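Local structure of malonyl CoA reductase (malonate semialdehyde-forming) (2EP5) at residues E88-I93 / A108-M113; P115-I120 / L145-N150; W126-L131 / N222-A227. The protein probably reduces malonyl-CoA to malonate semialdehyde (3-oxopropanoate) with NADPH, as a member of the aspartate-semialdehyde dehydrogenase family. All blocks are in the same frame, centred on the assembly; numbering follows the deposited sequence.

Contact 1: residues E88-I93 / A108-M113; sequences ELAESI and ASPFRM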
ATOM      1  N   GLU A  88       8.811   1.776 -28.216  1.00 23.53           N
ATOM      2  CA  GLU A  88       9.888   2.570 -28.816  1.00 25.76           C
ATOM      3  C   GLU A  88      10.929   1.786 -29.617  1.00 24.13           C
ATOM      4  O   GLU A  88      11.835   2.381 -30.198  1.00 23.41           O
ATOM      5  CB  GLU A  88      10.612   3.383 -27.740  1.00 26.93           C
ATOM      6  CG  GLU A  88       9.892   3.438 -26.407  1.00 34.79           C
ATOM      7  CD  GLU A  88       9.805   2.078 -25.731  1.00 37.66           C
ATOM      8  OE1 GLU A  88      10.868   1.477 -25.435  1.00 38.97           O
ATOM      9  OE2 GLU A  88       8.669   1.612 -25.500  1.00 37.84           O
ATOM     10  N   LEU A  89      10.812   0.462 -29.664  1.00 24.39           N
ATOM     11  CA  LEU A  89      11.787  -0.337 -30.412  1.00 25.66           C
ATOM     12  C   LEU A  89      11.147  -1.220 -31.472  1.00 25.01           C
ATOM     13  O   LEU A  89      11.817  -1.689 -32.386  1.00 26.73           O
ATOM     14  CB  LEU A  89      12.580  -1.233 -29.454  1.00 26.59           C
ATOM     15  CG  LEU A  89      13.331  -0.551 -28.309  1.00 30.53           C
ATOM     16  CD1 LEU A  89      13.931  -1.599 -27.371  1.00 29.99           C
ATOM     17  CD2 LEU A  89      14.416   0.342 -28.887  1.00 30.29           C
ATOM     18  N   ALA A  90       9.847  -1.437 -31.346  1.00 24.14           N
ATOM     19  CA  ALA A  90       9.122  -2.308 -32.254  1.00 24.38           C
ATOM     20  C   ALA A  90       9.071  -1.958 -33.740  1.00 24.94           C
ATOM     21  O   ALA A  90       9.158  -2.855 -34.573  1.00 24.51           O
ATOM     22  CB  ALA A  90       7.695  -2.506 -31.732  1.00 22.78           C
ATOM     23  N   GLU A  91       8.925  -0.680 -34.084  1.00 26.01           N
ATOM     24  CA  GLU A  91       8.810  -0.309 -35.494  1.00 25.02           C
ATOM     25  C   GLU A  91       9.914  -0.841 -36.399  1.00 23.82           C
ATOM     26  O   GLU A  91       9.647  -1.632 -37.300  1.00 20.11           O
ATOM     27  CB  GLU A  91       8.701   1.212 -35.668  1.00 26.48           C
ATOM     28  CG  GLU A  91       8.083   1.587 -37.026  1.00 28.76           C
ATOM     29  CD  GLU A  91       7.954   3.083 -37.260  1.00 30.93           C
ATOM     30  OE1 GLU A  91       7.514   3.802 -36.343  1.00 32.72           O
ATOM     31  OE2 GLU A  91       8.276   3.544 -38.377  1.00 35.62           O
ATOM     32  N   SER A  92      11.148  -0.408 -36.167  1.00 23.56           N
ATOM     33  CA  SER A  92      12.258  -0.858 -36.992  1.00 26.65           C
ATOM     34  C   SER A  92      12.369  -2.378 -37.049  1.00 27.55           C
ATOM     35  O   SER A  92      12.384  -2.976 -38.125  1.00 28.67           O
ATOM     36  CB  SER A  92      13.574  -0.291 -36.462  1.00 28.87           C
ATOM     37  OG  SER A  92      13.554   1.124 -36.461  1.00 35.38           O
ATOM     38  N   ILE A  93      12.446  -2.996 -35.876  1.00 28.16           N
ATOM     39  CA  ILE A  93      12.591  -4.442 -35.778  1.00 27.10           C
ATOM     40  C   ILE A  93      11.506  -5.190 -36.529  1.00 26.69           C
ATOM     41  O   ILE A  93      11.790  -5.976 -37.432  1.00 28.89           O
ATOM     42  CB  ILE A  93      12.603  -4.879 -34.299  1.00 24.82           C
ATOM     43  CG1 ILE A  93      13.811  -4.260 -33.601  1.00 20.69           C
ATOM     44  CG2 ILE A  93      12.656  -6.391 -34.193  1.00 24.21           C
ATOM     45  CD1 ILE A  93      13.791  -4.410 -32.085  1.00 22.85           C
ATOM     46  N   ALA A 108       2.728  -4.445 -29.738  1.00 19.20           N
ATOM     47  CA  ALA A 108       3.388  -3.147 -29.561  1.00 20.37           C
ATOM     48  C   ALA A 108       2.630  -2.134 -30.421  1.00 20.91           C
ATOM     49  O   ALA A 108       2.101  -2.482 -31.472  1.00 21.27           O
ATOM     50  CB  ALA A 108       4.841  -3.223 -29.998  1.00 18.87           C
ATOM     51  N   SER A 109       2.604  -0.882 -29.980  1.00 21.68           N
ATOM     52  CA  SER A 109       1.873   0.192 -30.666  1.00 21.57           C
ATOM     53  C   SER A 109       2.166   0.565 -32.134  1.00 21.25           C
ATOM     54  O   SER A 109       1.241   0.892 -32.880  1.00 22.74           O
ATOM     55  CB  SER A 109       1.947   1.457 -29.813  1.00 18.65           C
ATOM     56  OG  SER A 109       3.287   1.862 -29.660  1.00 20.63           O
ATOM     57  N   PRO A 110       3.437   0.542 -32.570  1.00 20.94           N
ATOM     58  CA  PRO A 110       3.708   0.905 -33.970  1.00 21.39           C
ATOM     59  C   PRO A 110       2.856   0.157 -35.008  1.00 21.95           C
ATOM     60  O   PRO A 110       2.684  -1.060 -34.920  1.00 21.75           O
ATOM     61  CB  PRO A 110       5.198   0.606 -34.118  1.00 21.67           C
ATOM     62  CG  PRO A 110       5.727   0.917 -32.739  1.00 19.60           C
ATOM     63  CD  PRO A 110       4.690   0.253 -31.853  1.00 19.74           C
ATOM     64  N   PHE A 111       2.312   0.903 -35.968  1.00 20.48           N
ATOM     65  CA  PHE A 111       1.485   0.343 -37.036  1.00 21.92           C
ATOM     66  C   PHE A 111       0.045  -0.005 -36.655  1.00 22.81           C
ATOM     67  O   PHE A 111      -0.772  -0.284 -37.533  1.00 22.83           O
ATOM     68  CB  PHE A 111       2.138  -0.915 -37.619  1.00 23.74           C
ATOM     69  CG  PHE A 111       3.413  -0.654 -38.363  1.00 26.33           C
ATOM     70  CD1 PHE A 111       3.403   0.069 -39.555  1.00 27.24           C
ATOM     71  CD2 PHE A 111       4.628  -1.133 -37.874  1.00 26.71           C
ATOM     72  CE1 PHE A 111       4.587   0.313 -40.253  1.00 27.86           C
ATOM     73  CE2 PHE A 111       5.816  -0.896 -38.559  1.00 27.57           C
ATOM     74  CZ  PHE A 111       5.795  -0.169 -39.755  1.00 28.81           C
ATOM     75  N   ARG A 112      -0.281   0.008 -35.364  1.00 23.01           N
ATOM     76  CA  ARG A 112      -1.636  -0.356 -34.943  1.00 23.22           C
ATOM     77  C   ARG A 112      -2.733   0.355 -35.723  1.00 22.69           C
ATOM     78  O   ARG A 112      -3.797  -0.216 -35.974  1.00 23.61           O
ATOM     79  CB  ARG A 112      -1.842  -0.075 -33.459  1.00 21.45           C
ATOM     80  CG  ARG A 112      -1.345  -1.150 -32.526  1.00 24.28           C
ATOM     81  CD  ARG A 112      -1.726  -0.760 -31.106  1.00 25.38           C
ATOM     82  NE  ARG A 112      -1.028  -1.514 -30.073  1.00 21.28           N
ATOM     83  CZ  ARG A 112      -0.773  -1.016 -28.869  1.00 22.25           C
ATOM     84  NH1 ARG A 112      -1.156   0.222 -28.576  1.00 20.09           N
ATOM     85  NH2 ARG A 112      -0.142  -1.745 -27.958  1.00 19.32           N
ATOM     86  N   MET A 113      -2.475   1.598 -36.108  1.00 22.69           N
ATOM     87  CA  MET A 113      -3.461   2.373 -36.841  1.00 22.31           C
ATOM     88  C   MET A 113      -3.184   2.460 -38.347  1.00 21.93           C
ATOM     89  O   MET A 113      -3.768   3.289 -39.045  1.00 21.61           O
ATOM     90  CB  MET A 113      -3.580   3.771 -36.223  1.00 20.22           C
ATOM     91  CG  MET A 113      -4.105   3.773 -34.781  1.00 19.62           C
ATOM     92  SD  MET A 113      -5.738   2.963 -34.572  1.00 22.82           S
ATOM     93  CE  MET A 113      -6.844   4.166 -35.366  1.00 22.33           C
TER
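Ala108 meets the helix at Ala90, methyl against methyl: the two CB atoms lie 3.4 Å apart, and these small side chains let the backbones approach. The polar atoms of Ala108 turn elsewhere, its N to Ser106 OG and its O to Lys147 NZ, an ammonium that also forms a salt bridge with Glu94 of helix 87-99. Ser109 then opens a type II beta turn that ends at Arg112, closed by Arg112 N to Ser109 O at 3.0 Å. Pro110, second in the turn, presses its ring on the helix between Ala90 and Glu91: CG is 4.1 Å from Ala90 CB and 3.8 Å from Glu91 N, while Pro110 CB and Glu91 CB stand 3.9 Å apart. Phe111 takes the third place with phi 78°, and its ring reaches back to the helix. There the side chain of Glu91, CG anti to N (chi1 -159°) and stretched out beyond, crosses it at about a right angle. The aliphatic stem does the touching, Glu91 CG lying obliquely to the ring, 3.7 Å from Phe111 CE2; the carboxylate plane is turned 66° from that of the ring. Arg112 folds back over its own turn, one guanidinium face resting on Ser109 CA, 3.3 Å above the plane; NH1 forms a salt bridge with Glu211 of helix 204-215. Helix 87-99 connects the adjacent parallel strands 80-83 and 103-106 as a beta-alpha-beta crossover of the Rossmann-type domain, and the loop leaving strand 103-106 lies along its first turns, with Phe111 also touching Leu145 of the neighbouring strand 144-147.

Contact 2: residues P115-I120 / L145-N150; sequences PDVPLI and LVKNPN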
ATOM      1  N   PRO A 115      -3.814   1.655 -41.925  1.00 23.82           N
ATOM      2  CA  PRO A 115      -4.994   1.240 -42.696  1.00 24.53           C
ATOM      3  C   PRO A 115      -4.891  -0.126 -43.369  1.00 26.29           C
ATOM      4  O   PRO A 115      -5.910  -0.734 -43.691  1.00 27.81           O
ATOM      5  CB  PRO A 115      -5.149   2.357 -43.726  1.00 25.57           C
ATOM      6  CG  PRO A 115      -4.585   3.548 -43.024  1.00 25.92           C
ATOM      7  CD  PRO A 115      -3.357   2.988 -42.358  1.00 24.97           C
ATOM      8  N   ASP A 116      -3.668  -0.605 -43.589  1.00 26.32           N
ATOM      9  CA  ASP A 116      -3.477  -1.907 -44.226  1.00 26.93           C
ATOM     10  C   ASP A 116      -3.129  -2.994 -43.219  1.00 28.05           C
ATOM     11  O   ASP A 116      -2.940  -4.158 -43.584  1.00 29.37           O
ATOM     12  CB  ASP A 116      -2.368  -1.833 -45.276  1.00 26.62           C
ATOM     13  CG  ASP A 116      -2.630  -0.773 -46.321  1.00 27.45           C
ATOM     14  OD1 ASP A 116      -3.775  -0.694 -46.816  1.00 25.32           O
ATOM     15  OD2 ASP A 116      -1.686  -0.023 -46.648  1.00 29.44           O
ATOM     16  N   VAL A 117      -3.046  -2.617 -41.948  1.00 26.67           N
ATOM     17  CA  VAL A 117      -2.703  -3.571 -40.907  1.00 25.00           C
ATOM     18  C   VAL A 117      -3.892  -3.817 -39.990  1.00 25.28           C
ATOM     19  O   VAL A 117      -4.457  -2.885 -39.417  1.00 24.64           O
ATOM     20  CB  VAL A 117      -1.508  -3.059 -40.084  1.00 24.31           C
ATOM     21  CG1 VAL A 117      -1.101  -4.088 -39.051  1.00 21.81           C
ATOM     22  CG2 VAL A 117      -0.346  -2.740 -41.016  1.00 22.89           C
ATOM     23  N   PRO A 118      -4.294  -5.087 -39.841  1.00 25.08           N
ATOM     24  CA  PRO A 118      -5.433  -5.414 -38.975  1.00 23.67           C
ATOM     25  C   PRO A 118      -5.070  -5.225 -37.498  1.00 22.49           C
ATOM     26  O   PRO A 118      -3.974  -5.600 -37.075  1.00 20.52           O
ATOM     27  CB  PRO A 118      -5.710  -6.885 -39.293  1.00 23.70           C
ATOM     28  CG  PRO A 118      -4.950  -7.148 -40.593  1.00 26.04           C
ATOM     29  CD  PRO A 118      -3.734  -6.298 -40.457  1.00 23.89           C
ATOM     30  N   LEU A 119      -5.977  -4.619 -36.733  1.00 21.09           N
ATOM     31  CA  LEU A 119      -5.779  -4.420 -35.290  1.00 21.59           C
ATOM     32  C   LEU A 119      -6.786  -5.394 -34.698  1.00 20.95           C
ATOM     33  O   LEU A 119      -7.990  -5.141 -34.702  1.00 20.96           O
ATOM     34  CB  LEU A 119      -6.107  -2.984 -34.879  1.00 20.03           C
ATOM     35  CG  LEU A 119      -5.750  -2.586 -33.443  1.00 20.42           C
ATOM     36  CD1 LEU A 119      -4.269  -2.863 -33.168  1.00 18.97           C
ATOM     37  CD2 LEU A 119      -6.070  -1.116 -33.237  1.00 19.43           C
ATOM     38  N   ILE A 120      -6.290  -6.516 -34.195  1.00 21.36           N
ATOM     39  CA  ILE A 120      -7.175  -7.549 -33.696  1.00 22.38           C
ATOM     40  C   ILE A 120      -7.398  -7.779 -32.214  1.00 23.98           C
ATOM     41  O   ILE A 120      -6.480  -7.735 -31.400  1.00 23.27           O
ATOM     42  CB  ILE A 120      -6.787  -8.927 -34.295  1.00 21.78           C
ATOM     43  CG1 ILE A 120      -6.732  -8.839 -35.825  1.00 22.11           C
ATOM     44  CG2 ILE A 120      -7.806  -9.992 -33.880  1.00 19.80           C
ATOM     45  CD1 ILE A 120      -8.037  -8.411 -36.467  1.00 21.91           C
ATOM     46  N   LEU A 145       1.941  -8.608 -41.367  1.00 23.91           N
ATOM     47  CA  LEU A 145       1.941  -7.928 -40.078  1.00 21.01           C
ATOM     48  C   LEU A 145       0.525  -7.776 -39.537  1.00 22.25           C
ATOM     49  O   LEU A 145      -0.381  -7.298 -40.236  1.00 21.24           O
ATOM     50  CB  LEU A 145       2.593  -6.547 -40.183  1.00 19.40           C
ATOM     51  CG  LEU A 145       2.650  -5.780 -38.857  1.00 17.69           C
ATOM     52  CD1 LEU A 145       3.478  -6.559 -37.858  1.00 17.68           C
ATOM     53  CD2 LEU A 145       3.254  -4.409 -39.063  1.00 18.06           C
ATOM     54  N   VAL A 146       0.342  -8.205 -38.289  1.00 21.66           N
ATOM     55  CA  VAL A 146      -0.946  -8.116 -37.604  1.00 19.63           C
ATOM     56  C   VAL A 146      -0.691  -7.439 -36.260  1.00 19.22           C
ATOM     57  O   VAL A 146       0.343  -7.657 -35.628  1.00 20.29           O
ATOM     58  CB  VAL A 146      -1.572  -9.518 -37.365  1.00 19.81           C
ATOM     59  CG1 VAL A 146      -2.904  -9.378 -36.628  1.00 17.54           C
ATOM     60  CG2 VAL A 146      -1.785 -10.236 -38.704  1.00 17.87           C
ATOM     61  N   LYS A 147      -1.621  -6.608 -35.822  1.00 17.96           N
ATOM     62  CA  LYS A 147      -1.431  -5.918 -34.564  1.00 16.75           C
ATOM     63  C   LYS A 147      -2.540  -6.153 -33.561  1.00 16.11           C
ATOM     64  O   LYS A 147      -3.655  -6.533 -33.914  1.00 16.42           O
ATOM     65  CB  LYS A 147      -1.271  -4.420 -34.825  1.00 17.01           C
ATOM     66  CG  LYS A 147       0.108  -4.030 -35.344  1.00 19.03           C
ATOM     67  CD  LYS A 147       1.150  -4.117 -34.229  1.00 19.52           C
ATOM     68  CE  LYS A 147       2.555  -3.902 -34.750  1.00 18.44           C
ATOM     69  NZ  LYS A 147       3.514  -3.610 -33.652  1.00 20.05           N
ATOM     70  N   ASN A 148      -2.207  -5.951 -32.295  1.00 16.99           N
ATOM     71  CA  ASN A 148      -3.156  -6.089 -31.201  1.00 17.04           C
ATOM     72  C   ASN A 148      -3.207  -4.710 -30.562  1.00 17.91           C
ATOM     73  O   ASN A 148      -2.204  -3.995 -30.525  1.00 18.40           O
ATOM     74  CB  ASN A 148      -2.674  -7.141 -30.203  1.00 15.52           C
ATOM     75  CG  ASN A 148      -2.751  -8.541 -30.767  1.00 15.68           C
ATOM     76  OD1 ASN A 148      -1.744  -9.241 -30.880  1.00 14.70           O
ATOM     77  ND2 ASN A 148      -3.954  -8.957 -31.135  1.00 14.20           N
ATOM     78  N   PRO A 149      -4.373  -4.314 -30.048  1.00 19.11           N
ATOM     79  CA  PRO A 149      -4.502  -2.994 -29.432  1.00 19.91           C
ATOM     80  C   PRO A 149      -3.951  -2.789 -28.028  1.00 20.81           C
ATOM     81  O   PRO A 149      -3.540  -3.727 -27.343  1.00 21.34           O
ATOM     82  CB  PRO A 149      -6.009  -2.751 -29.482  1.00 21.56           C
ATOM     83  CG  PRO A 149      -6.553  -4.127 -29.217  1.00 21.38           C
ATOM     84  CD  PRO A 149      -5.674  -5.006 -30.097  1.00 19.57           C
ATOM     85  N   ASN A 150      -3.946  -1.523 -27.630  1.00 21.07           N
ATOM     86  CA  ASN A 150      -3.530  -1.099 -26.303  1.00 22.46           C
ATOM     87  C   ASN A 150      -4.385  -1.912 -25.320  1.00 22.68           C
ATOM     88  O   ASN A 150      -5.589  -2.099 -25.544  1.00 21.98           O
ATOM     89  CB  ASN A 150      -3.783   0.413 -26.174  1.00 23.13           C
ATOM     90  CG  ASN A 150      -3.916   0.878 -24.739  1.00 23.42           C
ATOM     91  OD1 ASN A 150      -5.015   0.888 -24.177  1.00 24.58           O
ATOM     92  ND2 ASN A 150      -2.798   1.268 -24.136  1.00 24.16           N
TER
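Leu119 and Lys147 form a single beta bridge, with the bonding pattern of parallel strands, at the end of edge strand 144-147 of the Rossmann-type parallel sheet; the loop 115-120 thus covers that edge. Lys147 N gives to Pro118 O (2.9 Å), and Ile120 N gives to Lys147 O (2.6 Å). Asn148 adds a side-chain bond. Its CB lies 4.0 Å from Ile120 O; CG, set beside the backbone N (chi1 -70°), turns the amide to this same oxygen; ND2 then bonds Ile120 O at 2.8 Å, the acceptor nearly in the amide plane but the donor tilted 34° from the carbonyl plane. ND2 also meets Thr340 OG1 and OD1 takes Thr337 OG1, both of helix 334-347, so the buried amide is held at both ends. Apolar groups fill in around this: Ile120 CG1 packs on Val146 CG1, and Val117 CG1 lies near Leu145 CG. Three residues past the strand begins the helix that carries Cys151, the predicted thioester nucleophile, at its start; Asn150 is its N-cap, OD1 bonded to Ala153 N. Leu119 CD1 sits on the Asn148-Pro149 peptide, 3.4 Å from both Asn148 C and Pro149 N.

Contact 3: residues W126-L131 / N222-A227; sequences WEHLEL and NQIIPA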
ATOM      1  N   TRP A 126     -12.445 -10.326 -35.671  1.00 26.28           N
ATOM      2  CA  TRP A 126     -11.629 -11.318 -36.355  1.00 25.21           C
ATOM      3  C   TRP A 126     -11.738 -11.180 -37.874  1.00 24.89           C
ATOM      4  O   TRP A 126     -10.774 -11.429 -38.598  1.00 22.90           O
ATOM      5  CB  TRP A 126     -12.030 -12.731 -35.929  1.00 25.56           C
ATOM      6  CG  TRP A 126     -13.476 -13.053 -36.113  1.00 26.06           C
ATOM      7  CD1 TRP A 126     -14.487 -12.844 -35.219  1.00 25.68           C
ATOM      8  CD2 TRP A 126     -14.074 -13.669 -37.259  1.00 27.22           C
ATOM      9  NE1 TRP A 126     -15.676 -13.297 -35.735  1.00 25.53           N
ATOM     10  CE2 TRP A 126     -15.453 -13.808 -36.986  1.00 25.70           C
ATOM     11  CE3 TRP A 126     -13.578 -14.117 -38.492  1.00 27.56           C
ATOM     12  CZ2 TRP A 126     -16.342 -14.376 -37.899  1.00 27.10           C
ATOM     13  CZ3 TRP A 126     -14.464 -14.683 -39.401  1.00 28.29           C
ATOM     14  CH2 TRP A 126     -15.832 -14.808 -39.098  1.00 27.31           C
ATOM     15  N   GLU A 127     -12.915 -10.760 -38.341  1.00 25.74           N
ATOM     16  CA  GLU A 127     -13.175 -10.575 -39.766  1.00 26.80           C
ATOM     17  C   GLU A 127     -12.206  -9.581 -40.402  1.00 27.39           C
ATOM     18  O   GLU A 127     -11.934  -9.647 -41.607  1.00 27.70           O
ATOM     19  CB  GLU A 127     -14.612 -10.081 -39.992  1.00 29.42           C
ATOM     20  CG  GLU A 127     -15.691 -10.993 -39.432  1.00 35.31           C
ATOM     21  CD  GLU A 127     -16.387 -10.404 -38.208  1.00 39.33           C
ATOM     22  OE1 GLU A 127     -15.693 -10.009 -37.240  1.00 38.10           O
ATOM     23  OE2 GLU A 127     -17.639 -10.343 -38.217  1.00 41.39           O
ATOM     24  N   HIS A 128     -11.683  -8.659 -39.601  1.00 25.42           N
ATOM     25  CA  HIS A 128     -10.761  -7.670 -40.129  1.00 24.97           C
ATOM     26  C   HIS A 128      -9.484  -8.282 -40.688  1.00 26.03           C
ATOM     27  O   HIS A 128      -8.753  -7.620 -41.424  1.00 26.69           O
ATOM     28  CB  HIS A 128     -10.434  -6.624 -39.061  1.00 24.39           C
ATOM     29  CG  HIS A 128     -11.586  -5.726 -38.727  1.00 24.15           C
ATOM     30  ND1 HIS A 128     -11.454  -4.611 -37.927  1.00 23.03           N
ATOM     31  CD2 HIS A 128     -12.888  -5.770 -39.100  1.00 22.57           C
ATOM     32  CE1 HIS A 128     -12.623  -4.003 -37.827  1.00 23.94           C
ATOM     33  NE2 HIS A 128     -13.510  -4.685 -38.530  1.00 24.16           N
ATOM     34  N   LEU A 129      -9.217  -9.543 -40.349  1.00 27.11           N
ATOM     35  CA  LEU A 129      -8.020 -10.231 -40.844  1.00 28.31           C
ATOM     36  C   LEU A 129      -8.000 -10.319 -42.374  1.00 28.74           C
ATOM     37  O   LEU A 129      -6.958 -10.568 -42.981  1.00 29.06           O
ATOM     38  CB  LEU A 129      -7.926 -11.641 -40.246  1.00 25.36           C
ATOM     39  CG  LEU A 129      -7.442 -11.710 -38.795  1.00 25.06           C
ATOM     40  CD1 LEU A 129      -7.612 -13.120 -38.241  1.00 23.22           C
ATOM     41  CD2 LEU A 129      -5.985 -11.275 -38.736  1.00 22.49           C
ATOM     42  N   GLU A 130      -9.156 -10.114 -42.991  1.00 29.79           N
ATOM     43  CA  GLU A 130      -9.248 -10.160 -44.441  1.00 32.30           C
ATOM     44  C   GLU A 130      -8.324  -9.123 -45.067  1.00 31.60           C
ATOM     45  O   GLU A 130      -7.975  -9.228 -46.245  1.00 32.66           O
ATOM     46  CB  GLU A 130     -10.685  -9.911 -44.899  1.00 34.31           C
ATOM     47  CG  GLU A 130     -11.678 -10.942 -44.404  1.00 39.30           C
ATOM     48  CD  GLU A 130     -12.760 -11.225 -45.423  1.00 43.66           C
ATOM     49  OE1 GLU A 130     -12.412 -11.698 -46.527  1.00 46.52           O
ATOM     50  OE2 GLU A 130     -13.952 -10.975 -45.130  1.00 44.47           O
ATOM     51  N   LEU A 131      -7.934  -8.123 -44.281  1.00 29.88           N
ATOM     52  CA  LEU A 131      -7.040  -7.083 -44.777  1.00 29.40           C
ATOM     53  C   LEU A 131      -5.739  -7.711 -45.222  1.00 28.04           C
ATOM     54  O   LEU A 131      -5.025  -7.147 -46.047  1.00 28.53           O
ATOM     55  CB  LEU A 131      -6.728  -6.047 -43.695  1.00 30.77           C
ATOM     56  CG  LEU A 131      -7.704  -4.901 -43.438  1.00 34.16           C
ATOM     57  CD1 LEU A 131      -7.129  -3.992 -42.348  1.00 34.31           C
ATOM     58  CD2 LEU A 131      -7.934  -4.106 -44.719  1.00 33.03           C
ATOM     59  N   ASN A 222     -12.507  -4.687 -48.898  1.00 40.06           N
ATOM     60  CA  ASN A 222     -11.106  -4.861 -48.554  1.00 38.05           C
ATOM     61  C   ASN A 222     -10.517  -3.769 -47.673  1.00 34.70           C
ATOM     62  O   ASN A 222      -9.305  -3.584 -47.645  1.00 33.44           O
ATOM     63  CB  ASN A 222     -10.283  -4.967 -49.841  1.00 40.84           C
ATOM     64  CG  ASN A 222     -11.017  -5.720 -50.941  1.00 45.22           C
ATOM     65  OD1 ASN A 222     -11.535  -6.819 -50.719  1.00 46.03           O
ATOM     66  ND2 ASN A 222     -11.060  -5.133 -52.138  1.00 47.07           N
ATOM     67  N   GLN A 223     -11.363  -3.029 -46.969  1.00 32.59           N
ATOM     68  CA  GLN A 223     -10.859  -1.990 -46.075  1.00 31.55           C
ATOM     69  C   GLN A 223     -11.747  -1.850 -44.845  1.00 30.56           C
ATOM     70  O   GLN A 223     -12.887  -2.320 -44.818  1.00 29.82           O
ATOM     71  CB  GLN A 223     -10.754  -0.641 -46.787  1.00 30.29           C
ATOM     72  CG  GLN A 223     -12.067  -0.133 -47.340  1.00 34.60           C
ATOM     73  CD  GLN A 223     -11.990   1.289 -47.865  1.00 34.52           C
ATOM     74  OE1 GLN A 223     -12.898   1.745 -48.555  1.00 38.79           O
ATOM     75  NE2 GLN A 223     -10.914   1.998 -47.535  1.00 32.74           N
ATOM     76  N   ILE A 224     -11.213  -1.199 -43.823  1.00 29.04           N
ATOM     77  CA  ILE A 224     -11.952  -1.007 -42.593  1.00 27.56           C
ATOM     78  C   ILE A 224     -12.569   0.373 -42.485  1.00 25.61           C
ATOM     79  O   ILE A 224     -11.863   1.377 -42.488  1.00 24.38           O
ATOM     80  CB  ILE A 224     -11.048  -1.209 -41.369  1.00 27.10           C
ATOM     81  CG1 ILE A 224     -10.598  -2.667 -41.298  1.00 25.49           C
ATOM     82  CG2 ILE A 224     -11.793  -0.798 -40.103  1.00 26.78           C
ATOM     83  CD1 ILE A 224      -9.563  -2.916 -40.239  1.00 28.35           C
ATOM     84  N   ILE A 225     -13.891   0.415 -42.393  1.00 24.30           N
ATOM     85  CA  ILE A 225     -14.587   1.677 -42.222  1.00 23.99           C
ATOM     86  C   ILE A 225     -14.642   1.930 -40.720  1.00 23.27           C
ATOM     87  O   ILE A 225     -15.339   1.227 -39.988  1.00 23.02           O
ATOM     88  CB  ILE A 225     -16.019   1.617 -42.774  1.00 26.01           C
ATOM     89  CG1 ILE A 225     -15.983   1.483 -44.296  1.00 26.51           C
ATOM     90  CG2 ILE A 225     -16.788   2.873 -42.355  1.00 27.44           C
ATOM     91  CD1 ILE A 225     -15.228   2.611 -44.985  1.00 28.31           C
ATOM     92  N   PRO A 226     -13.901   2.937 -40.240  1.00 23.10           N
ATOM     93  CA  PRO A 226     -13.853   3.288 -38.816  1.00 23.89           C
ATOM     94  C   PRO A 226     -15.229   3.547 -38.230  1.00 25.56           C
ATOM     95  O   PRO A 226     -16.034   4.255 -38.833  1.00 26.57           O
ATOM     96  CB  PRO A 226     -12.981   4.542 -38.800  1.00 21.72           C
ATOM     97  CG  PRO A 226     -12.085   4.347 -39.985  1.00 23.05           C
ATOM     98  CD  PRO A 226     -13.062   3.855 -41.028  1.00 22.56           C
ATOM     99  N   ALA A 227     -15.508   2.973 -37.064  1.00 26.49           N
ATOM    100  CA  ALA A 227     -16.802   3.195 -36.426  1.00 29.99           C
ATOM    101  C   ALA A 227     -16.843   4.638 -35.940  1.00 30.66           C
ATOM    102  O   ALA A 227     -15.822   5.190 -35.537  1.00 29.71           O
ATOM    103  CB  ALA A 227     -16.998   2.243 -35.249  1.00 28.59           C
TER
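Ile224 points into a notch formed by His128 and Leu131, which project on one side of a 3-10 segment because they lie one turn, three residues, apart; Leu131 N to His128 O (3.0 Å) closes that turn. The first interaction is CH-pi: Ile224 CG1, placed beside its own backbone N (chi1 -66°), stands over the His128 ring face, 4.1 Å from its centroid and 14° off the normal, with Ile224 CD1 reaching His128 ND1 at 3.4 Å. The second is apolar: Ile224 CD1 meets Leu131 CD1 at 3.4 Å, the two side chains crossing at about a right angle. Third, Leu131 CD2 comes against the backbone, 3.3 Å from Asn222 O, a carbonyl that bonds Arg138 NH2. Polar support for the ring comes from outside, since His128 NE2 bonds Gly217 O. Replacing His128 by an alanine would probably open a gap beside Ile224 CG1 and leave Gly217 O without its imidazole partner. Helix 204-215 adds Lys214 against Ile224. Away from the predicted catalytic residues, this is an interdomain seam: 3-10 turns of the NAD-binding domain meet the small antiparallel hairpin, strands 218-219 and 224-225, of the dimerisation domain.

How the contacts relate
Contact 2 is the core of the three, wholly buried and bound by backbone and amide hydrogen bonds; contacts 1 and 3 are partly buried and rest on carbon contacts, with a CH-pi approach in contact 3. Contacts 1 and 2 share the loop after strand 103-106, which first lies along helix 87-99 and then borders strand 144-147; Arg112 of contact 1 also packs against Asn148 and Asn150 of contact 2. Contacts 2 and 3 touch through Pro118, packed on Leu131, and Ile120, packed on Leu129. Contacts 1 and 3 do not touch, their centres about 20 Å apart. Contact 3 alone joins the NAD-binding and dimerisation domains, whereas contact 2 lies nearest Cys151.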